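Local coordinates for guanine nucleotide exchange protein (Legionella pneumophila, PDB 1XSZ) that probably acts as a guanine nucleotide exchange factor for ADP-ribosylation factor (Arf) GTPases, with a Sec7 domain whose active site lies under a C-terminal cap, at residues K21-N24 with G25-I29; A45-F48 with H49-K53; K343-I346 with T347-N351. All coordinates share one frame; numbering follows the deposited sequence.

Interaction 1. Residues K21-N24 with G25-I29; sequences KPKN and GINKI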
loop_
_atom_site.group_PDB
_atom_site.type_symbol
_atom_site.label_atom_id
_atom_site.label_comp_id
_atom_site.label_asym_id
_atom_site.label_seq_id
_atom_site.Cartn_x
_atom_site.Cartn_y
_atom_site.Cartn_z
ATOM N N LYS A 21 -15.257 9.179 8.441
ATOM C CA LYS A 21 -14.450 8.161 9.102
ATOM C C LYS A 21 -14.852 6.821 8.505
ATOM O O LYS A 21 -15.880 6.248 8.867
ATOM C CB LYS A 21 -14.699 8.157 10.612
ATOM C CG LYS A 21 -13.786 7.199 11.366
ATOM C CD LYS A 21 -14.057 7.225 12.862
ATOM C CE LYS A 21 -13.153 6.250 13.601
ATOM N NZ LYS A 21 -11.709 6.575 13.422
ATOM N N PRO A 22 -14.045 6.310 7.567
ATOM C CA PRO A 22 -14.307 5.034 6.898
ATOM C C PRO A 22 -14.852 3.927 7.795
ATOM O O PRO A 22 -15.829 3.266 7.437
ATOM C CB PRO A 22 -12.953 4.691 6.292
ATOM C CG PRO A 22 -12.461 6.043 5.865
ATOM C CD PRO A 22 -12.782 6.902 7.086
ATOM N N LYS A 23 -14.236 3.727 8.956
ATOM C CA LYS A 23 -14.685 2.682 9.870
ATOM C C LYS A 23 -16.161 2.813 10.240
ATOM O O LYS A 23 -16.859 1.808 10.382
ATOM C CB LYS A 23 -13.839 2.672 11.148
ATOM C CG LYS A 23 -14.266 1.589 12.138
ATOM C CD LYS A 23 -13.465 1.619 13.436
ATOM C CE LYS A 23 -12.015 1.219 13.229
ATOM N NZ LYS A 23 -11.296 1.147 14.537
ATOM N N ASN A 24 -16.645 4.041 10.400
ATOM C CA ASN A 24 -18.046 4.232 10.752
ATOM C C ASN A 24 -18.964 3.872 9.593
ATOM O O ASN A 24 -20.054 3.341 9.802
ATOM C CB ASN A 24 -18.310 5.671 11.199
ATOM C CG ASN A 24 -17.680 5.985 12.540
ATOM O OD1 ASN A 24 -17.540 5.109 13.391
ATOM N ND2 ASN A 24 -17.311 7.245 12.741
ATOM N N GLY A 25 -18.521 4.158 8.371
ATOM C CA GLY A 25 -19.321 3.829 7.204
ATOM C C GLY A 25 -19.400 2.320 7.033
ATOM O O GLY A 25 -20.469 1.763 6.758
ATOM N N ILE A 26 -18.263 1.654 7.198
ATOM C CA ILE A 26 -18.199 0.203 7.078
ATOM C C ILE A 26 -19.094 -0.432 8.141
ATOM O O ILE A 26 -19.862 -1.351 7.851
ATOM C CB ILE A 26 -16.743 -0.304 7.253
ATOM C CG1 ILE A 26 -15.877 0.194 6.090
ATOM C CG2 ILE A 26 -16.717 -1.826 7.345
ATOM C CD1 ILE A 26 -16.292 -0.339 4.726
ATOM N N ASN A 27 -19.002 0.065 9.370
ATOM C CA ASN A 27 -19.816 -0.467 10.456
ATOM C C ASN A 27 -21.307 -0.312 10.181
ATOM O O ASN A 27 -22.097 -1.198 10.512
ATOM C CB ASN A 27 -19.450 0.211 11.780
ATOM C CG ASN A 27 -18.135 -0.296 12.346
ATOM O OD1 ASN A 27 -17.614 0.245 13.321
ATOM N ND2 ASN A 27 -17.596 -1.347 11.739
ATOM N N LYS A 28 -21.696 0.808 9.582
ATOM C CA LYS A 28 -23.101 1.037 9.270
ATOM C C LYS A 28 -23.597 0.005 8.263
ATOM O O LYS A 28 -24.692 -0.539 8.408
ATOM C CB LYS A 28 -23.308 2.448 8.718
ATOM C CG LYS A 28 -23.222 3.539 9.772
ATOM C CD LYS A 28 -23.570 4.899 9.190
ATOM C CE LYS A 28 -23.646 5.960 10.275
ATOM N NZ LYS A 28 -22.367 6.090 11.025
ATOM N N ILE A 29 -22.788 -0.268 7.246
ATOM C CA ILE A 29 -23.159 -1.249 6.233
ATOM C C ILE A 29 -23.315 -2.611 6.902
ATOM O O ILE A 29 -24.283 -3.328 6.651
ATOM C CB ILE A 29 -22.089 -1.365 5.124
ATOM C CG1 ILE A 29 -22.065 -0.083 4.291
ATOM C CG2 ILE A 29 -22.386 -2.575 4.234
ATOM C CD1 ILE A 29 -20.930 -0.030 3.282
HETATM O O HOH W 1 -21.298 3.322 12.486
#
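This is a local i to i+4 contact within the first turns of helix 22-35 of the Sec7 domain, directly after the chain leaves helix 11-20; Lys23 meets Asn27, Pro22 meets Ile26, and Asn24 meets Lys28. The backbone sets the frame. Ile26 N reaches Pro22 O at 2.9 Å, and Asn27 N bonds to Lys23 O at the same length. Before them, Lys21 O takes Asn24 N at 2.8 Å, while its bond from Gly25 N is long and weak.

On one flank the Lys23 and Asn27 side chains run alongside each other in the same direction. CG of Lys23 swings away from its backbone N (chi1 -180°) and comes 3.8 Å from Asn27 OD1. The chain then kinks at chi3 (-68°), and its ammonium forms a salt bridge with Asp329 of the capping domain.

Next round the turn, Asn24 O accepts Lys28 N at 3.0 Å and a hydrogen from a water at the same distance. CG of Lys28 also lies 3.2 Å from Asn24 O. A weak bond from Lys28 NZ to that water would close a small bridge, but Lys28 is modelled in two conformers, so this link is doubtful.

The third flank is apolar, with Ile26 buried among Phe18, Ile44, Phe48 and Tyr63 from three other helices. Its CG1 also passes the backbone, 3.4 Å from Pro22 O. Lys21 at the N-cap and Pro22 as first helical residue make a classic helix start: first-turn amides have no carbonyl four residues back within their own helix, so a proline without N-H costs it no i to i-4 bond there.

Interaction 2. Residues A45-F48 with H49-K53; sequences AEFF and HQQRK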
loop_
_atom_site.group_PDB
_atom_site.type_symbol
_atom_site.label_atom_id
_atom_site.label_comp_id
_atom_site.label_asym_id
_atom_site.label_seq_id
_atom_site.Cartn_x
_atom_site.Cartn_y
_atom_site.Cartn_z
ATOM N N ALA A 45 -18.286 -4.396 -0.948
ATOM C CA ALA A 45 -17.639 -4.304 -2.252
ATOM C C ALA A 45 -18.574 -3.687 -3.288
ATOM O O ALA A 45 -18.161 -2.836 -4.074
ATOM C CB ALA A 45 -17.182 -5.686 -2.710
ATOM N N GLU A 46 -19.833 -4.110 -3.287
ATOM C CA GLU A 46 -20.795 -3.574 -4.241
ATOM C C GLU A 46 -21.042 -2.088 -4.002
ATOM O O GLU A 46 -21.221 -1.329 -4.951
ATOM C CB GLU A 46 -22.115 -4.348 -4.152
ATOM C CG GLU A 46 -23.167 -3.931 -5.175
ATOM C CD GLU A 46 -22.718 -4.148 -6.609
ATOM O OE1 GLU A 46 -22.209 -5.247 -6.918
ATOM O OE2 GLU A 46 -22.887 -3.224 -7.434
ATOM N N PHE A 47 -21.040 -1.673 -2.737
ATOM C CA PHE A 47 -21.258 -0.268 -2.408
ATOM C C PHE A 47 -20.106 0.578 -2.953
ATOM O O PHE A 47 -20.320 1.669 -3.472
ATOM C CB PHE A 47 -21.366 -0.079 -0.889
ATOM C CG PHE A 47 -21.988 1.232 -0.486
ATOM C CD1 PHE A 47 -23.367 1.419 -0.578
ATOM C CD2 PHE A 47 -21.200 2.287 -0.041
ATOM C CE1 PHE A 47 -23.949 2.639 -0.232
ATOM C CE2 PHE A 47 -21.774 3.513 0.307
ATOM C CZ PHE A 47 -23.151 3.687 0.211
ATOM N N PHE A 48 -18.883 0.070 -2.831
ATOM C CA PHE A 48 -17.709 0.782 -3.335
ATOM C C PHE A 48 -17.850 1.014 -4.842
ATOM O O PHE A 48 -17.541 2.095 -5.344
ATOM C CB PHE A 48 -16.437 -0.030 -3.071
ATOM C CG PHE A 48 -15.992 -0.047 -1.630
ATOM C CD1 PHE A 48 -15.068 -0.993 -1.205
ATOM C CD2 PHE A 48 -16.454 0.896 -0.713
ATOM C CE1 PHE A 48 -14.604 -1.007 0.107
ATOM C CE2 PHE A 48 -15.994 0.891 0.605
ATOM C CZ PHE A 48 -15.068 -0.061 1.014
ATOM N N HIS A 49 -18.299 -0.009 -5.563
ATOM C CA HIS A 49 -18.488 0.112 -7.005
ATOM C C HIS A 49 -19.636 1.065 -7.333
ATOM O O HIS A 49 -19.489 1.980 -8.143
ATOM C CB HIS A 49 -18.781 -1.260 -7.623
ATOM C CG HIS A 49 -17.559 -2.080 -7.894
ATOM N ND1 HIS A 49 -17.426 -3.383 -7.467
ATOM C CD2 HIS A 49 -16.431 -1.795 -8.587
ATOM C CE1 HIS A 49 -16.271 -3.867 -7.889
ATOM N NE2 HIS A 49 -15.649 -2.924 -8.572
ATOM N N GLN A 50 -20.780 0.842 -6.696
ATOM C CA GLN A 50 -21.966 1.660 -6.932
ATOM C C GLN A 50 -21.811 3.138 -6.609
ATOM O O GLN A 50 -22.293 3.993 -7.351
ATOM C CB GLN A 50 -23.149 1.117 -6.126
ATOM C CG GLN A 50 -23.794 -0.137 -6.686
ATOM C CD GLN A 50 -24.469 0.107 -8.020
ATOM O OE1 GLN A 50 -25.061 1.163 -8.242
ATOM N NE2 GLN A 50 -24.396 -0.874 -8.911
ATOM N N GLN A 51 -21.138 3.439 -5.505
ATOM C CA GLN A 51 -20.984 4.823 -5.070
ATOM C C GLN A 51 -19.596 5.408 -5.292
ATOM O O GLN A 51 -19.195 6.345 -4.602
ATOM C CB GLN A 51 -21.349 4.923 -3.586
ATOM C CG GLN A 51 -22.714 4.330 -3.245
ATOM C CD GLN A 51 -23.866 5.145 -3.802
ATOM O OE1 GLN A 51 -25.008 4.681 -3.844
ATOM N NE2 GLN A 51 -23.576 6.368 -4.221
ATOM N N ARG A 52 -18.872 4.877 -6.270
ATOM C CA ARG A 52 -17.518 5.349 -6.546
ATOM C C ARG A 52 -17.397 6.856 -6.781
ATOM O O ARG A 52 -16.360 7.447 -6.488
ATOM C CB ARG A 52 -16.932 4.590 -7.739
ATOM C CG ARG A 52 -17.696 4.773 -9.028
ATOM C CD ARG A 52 -17.078 3.943 -10.142
ATOM N NE ARG A 52 -17.740 4.174 -11.424
ATOM C CZ ARG A 52 -19.010 3.872 -11.678
ATOM N NH1 ARG A 52 -19.769 3.319 -10.740
ATOM N NH2 ARG A 52 -19.524 4.133 -12.873
ATOM N N LYS A 53 -18.451 7.479 -7.301
ATOM C CA LYS A 53 -18.427 8.916 -7.566
ATOM C C LYS A 53 -18.717 9.764 -6.330
ATOM O O LYS A 53 -18.551 10.985 -6.358
ATOM C CB LYS A 53 -19.448 9.267 -8.655
ATOM C CG LYS A 53 -19.168 8.633 -10.007
ATOM C CD LYS A 53 -20.245 8.994 -11.015
ATOM C CE LYS A 53 -19.962 8.367 -12.370
ATOM N NZ LYS A 53 -18.656 8.817 -12.928
#
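Gln50 N gives its hydrogen to Glu46 O at 2.8 Å, and the same two residues join again through their side chains. Gln50 NE2 donates to Glu46 OE2 at 3.2 Å; the oxygen lies in the plane of the amide and is met nearly head-on along its C-O bond. Carboxylate and amide planes are nevertheless turned 34° apart. The fold in the glutamate chain at chi2 (61°) makes this possible, bending the carboxylate toward the C-terminal end, over Gln50, so that OE2 also sits 3.3 Å from Gln50 CG. The second bond probably limits the rotation of the amide and carboxylate.

One residue on, Gln51 N bonds to Phe47 O, also at 2.8 Å, while CG of Gln51 lies over one face of the Phe47 ring. This CG is 3.6 Å from the centroid of the Phe47 ring and 15° off the normal, a CH-pi contact displaced toward CZ. Gln51 is where the chain leaves helical geometry, so this methylene packs on the aromatic just as the helix ends. Beyond it, the extended Arg52 brings its NH1 edge to His49 O at 2.9 Å, a bond with the oxygen in the guanidinium plane.

Around this end of helix 40-50, Phe47 rests on Ile14 and Ile15 of helix 11-20. His49 stacks on Phe78 of helix 69-80 and bonds through ND1 to Gln81, whereas Phe48 touches Phe78 as well as Val60 and Leu64 of helix 57-64.

Interaction 3. Residues K343-I346 with T347-N351; sequences KKLI and TIERN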
loop_
_atom_site.group_PDB
_atom_site.type_symbol
_atom_site.label_atom_id
_atom_site.label_comp_id
_atom_site.label_asym_id
_atom_site.label_seq_id
_atom_site.Cartn_x
_atom_site.Cartn_y
_atom_site.Cartn_z
ATOM N N LYS A 343 7.125 15.688 20.922
ATOM C CA LYS A 343 8.103 16.735 20.623
ATOM C C LYS A 343 8.264 17.655 21.832
ATOM O O LYS A 343 9.369 18.120 22.127
ATOM C CB LYS A 343 7.672 17.562 19.402
ATOM C CG LYS A 343 7.919 16.884 18.064
ATOM C CD LYS A 343 9.414 16.670 17.808
ATOM C CE LYS A 343 9.665 16.246 16.368
ATOM N NZ LYS A 343 11.106 15.932 16.123
ATOM N N LYS A 344 7.163 17.926 22.525
ATOM C CA LYS A 344 7.214 18.781 23.704
ATOM C C LYS A 344 8.050 18.109 24.788
ATOM O O LYS A 344 8.832 18.769 25.474
ATOM C CB LYS A 344 5.804 19.061 24.231
ATOM C CG LYS A 344 5.006 20.042 23.389
ATOM C CD LYS A 344 3.659 20.338 24.025
ATOM C CE LYS A 344 2.888 21.383 23.234
ATOM N NZ LYS A 344 1.586 21.708 23.879
ATOM N N LEU A 345 7.888 16.799 24.934
ATOM C CA LEU A 345 8.643 16.045 25.933
ATOM C C LEU A 345 10.133 16.182 25.641
ATOM O O LEU A 345 10.933 16.449 26.539
ATOM C CB LEU A 345 8.254 14.565 25.898
ATOM C CG LEU A 345 9.066 13.634 26.806
ATOM C CD1 LEU A 345 8.907 14.074 28.252
ATOM C CD2 LEU A 345 8.602 12.196 26.629
ATOM N N ILE A 346 10.510 15.996 24.381
ATOM C CA ILE A 346 11.908 16.105 23.988
ATOM C C ILE A 346 12.422 17.510 24.291
ATOM O O ILE A 346 13.542 17.682 24.782
ATOM C CB ILE A 346 12.080 15.772 22.486
ATOM C CG1 ILE A 346 11.795 14.284 22.266
ATOM C CG2 ILE A 346 13.487 16.118 22.016
ATOM C CD1 ILE A 346 11.699 13.887 20.799
ATOM N N THR A 347 11.601 18.516 24.020
ATOM C CA THR A 347 11.993 19.893 24.288
ATOM C C THR A 347 12.299 20.100 25.769
ATOM O O THR A 347 13.289 20.743 26.114
ATOM C CB THR A 347 10.888 20.878 23.847
ATOM O OG1 THR A 347 10.780 20.844 22.416
ATOM C CG2 THR A 347 11.217 22.299 24.291
ATOM N N ILE A 348 11.459 19.552 26.639
ATOM C CA ILE A 348 11.668 19.706 28.075
ATOM C C ILE A 348 12.882 18.917 28.551
ATOM O O ILE A 348 13.585 19.347 29.465
ATOM C CB ILE A 348 10.413 19.281 28.862
ATOM C CG1 ILE A 348 9.228 20.147 28.430
ATOM C CG2 ILE A 348 10.647 19.446 30.360
ATOM C CD1 ILE A 348 7.901 19.678 28.964
ATOM N N GLU A 349 13.144 17.770 27.937
ATOM C CA GLU A 349 14.308 16.985 28.324
ATOM C C GLU A 349 15.579 17.753 27.966
ATOM O O GLU A 349 16.573 17.699 28.691
ATOM C CB GLU A 349 14.302 15.626 27.616
ATOM C CG GLU A 349 13.094 14.774 27.951
ATOM C CD GLU A 349 13.149 13.395 27.327
ATOM O OE1 GLU A 349 13.632 13.279 26.185
ATOM O OE2 GLU A 349 12.696 12.429 27.980
ATOM N N ARG A 350 15.541 18.485 26.858
ATOM C CA ARG A 350 16.699 19.254 26.404
ATOM C C ARG A 350 16.859 20.645 27.017
ATOM O O ARG A 350 17.974 21.159 27.103
ATOM C CB ARG A 350 16.664 19.401 24.877
ATOM C CG ARG A 350 16.901 18.107 24.134
ATOM C CD ARG A 350 16.785 18.287 22.632
ATOM N NE ARG A 350 17.073 17.035 21.939
ATOM C CZ ARG A 350 16.787 16.801 20.665
ATOM N NH1 ARG A 350 16.198 17.735 19.932
ATOM N NH2 ARG A 350 17.085 15.627 20.124
ATOM N N ASN A 351 15.758 21.249 27.454
ATOM C CA ASN A 351 15.803 22.607 27.990
ATOM C C ASN A 351 15.330 22.767 29.422
ATOM O O ASN A 351 15.386 23.870 29.974
ATOM C CB ASN A 351 14.967 23.521 27.090
ATOM C CG ASN A 351 15.478 23.553 25.670
ATOM O OD1 ASN A 351 16.420 24.275 25.355
ATOM N ND2 ASN A 351 14.871 22.747 24.801
#
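The backbone of Lys343-Ile346 runs without a break into Thr347-Asn351 as regular alpha helix, each amide from Thr347 to Arg350 bonded to the carbonyl four residues before it. These bonds are even in length, from Glu349 N to Leu345 O at 2.9 Å to Arg350 N to Ile346 O at 3.0 Å. Phi and psi begin to drift at Arg350 and move further at Asn351.

The clearest side-chain meeting is between Ile346 and Arg350, which lie alongside each other and point the same way. The methyl CG2 of Ile346 sits over the centre of one guanidinium face, 3.6 Å from Arg350 CZ. With chi1 near -69° and an extended chain from CG to NE, the arginine turns that face to the CG2 methyl. This is i to i+4 packing on the last turns of helix 332-351, the last helix of the chain.

Leu345 and Glu349 approach more loosely at an angle, with Leu345 CG 4.0 Å from Glu349 OE2, while Glu349 CG lies 3.1 Å from Leu345 O. At the helix end, Thr347 O is gripped twice by one residue: Asn351 N and Asn351 ND2 each donate to it at 2.9 Å, the oxygen lying close to the amide plane. Thr347 OG1 stands 3.1 Å from Lys343 O. Lys343 itself sends its ammonium to the backbone oxygen of Ala315, where helix 306-315 ends.

In the fold
Interactions 1 and 2 belong to consecutive helices of the Sec7 domain, 22-35 and 40-50, and their centres are 14 Å apart. They touch directly: Ile26 CD1 packs 3.9 Å from Phe48 CZ, and Ile29 CD1 lies 4.1 Å from Phe47 CD2, so the apolar flanks of the two helices share one core. Interaction 3 stands apart on the last helix of the chain, its centre about 38 Å from that of interaction 1 and about 47 Å from that of interaction 2. The cap lies over the Sec7 active site, and interaction 1 meets the capping-domain residues Tyr328 and Asp329.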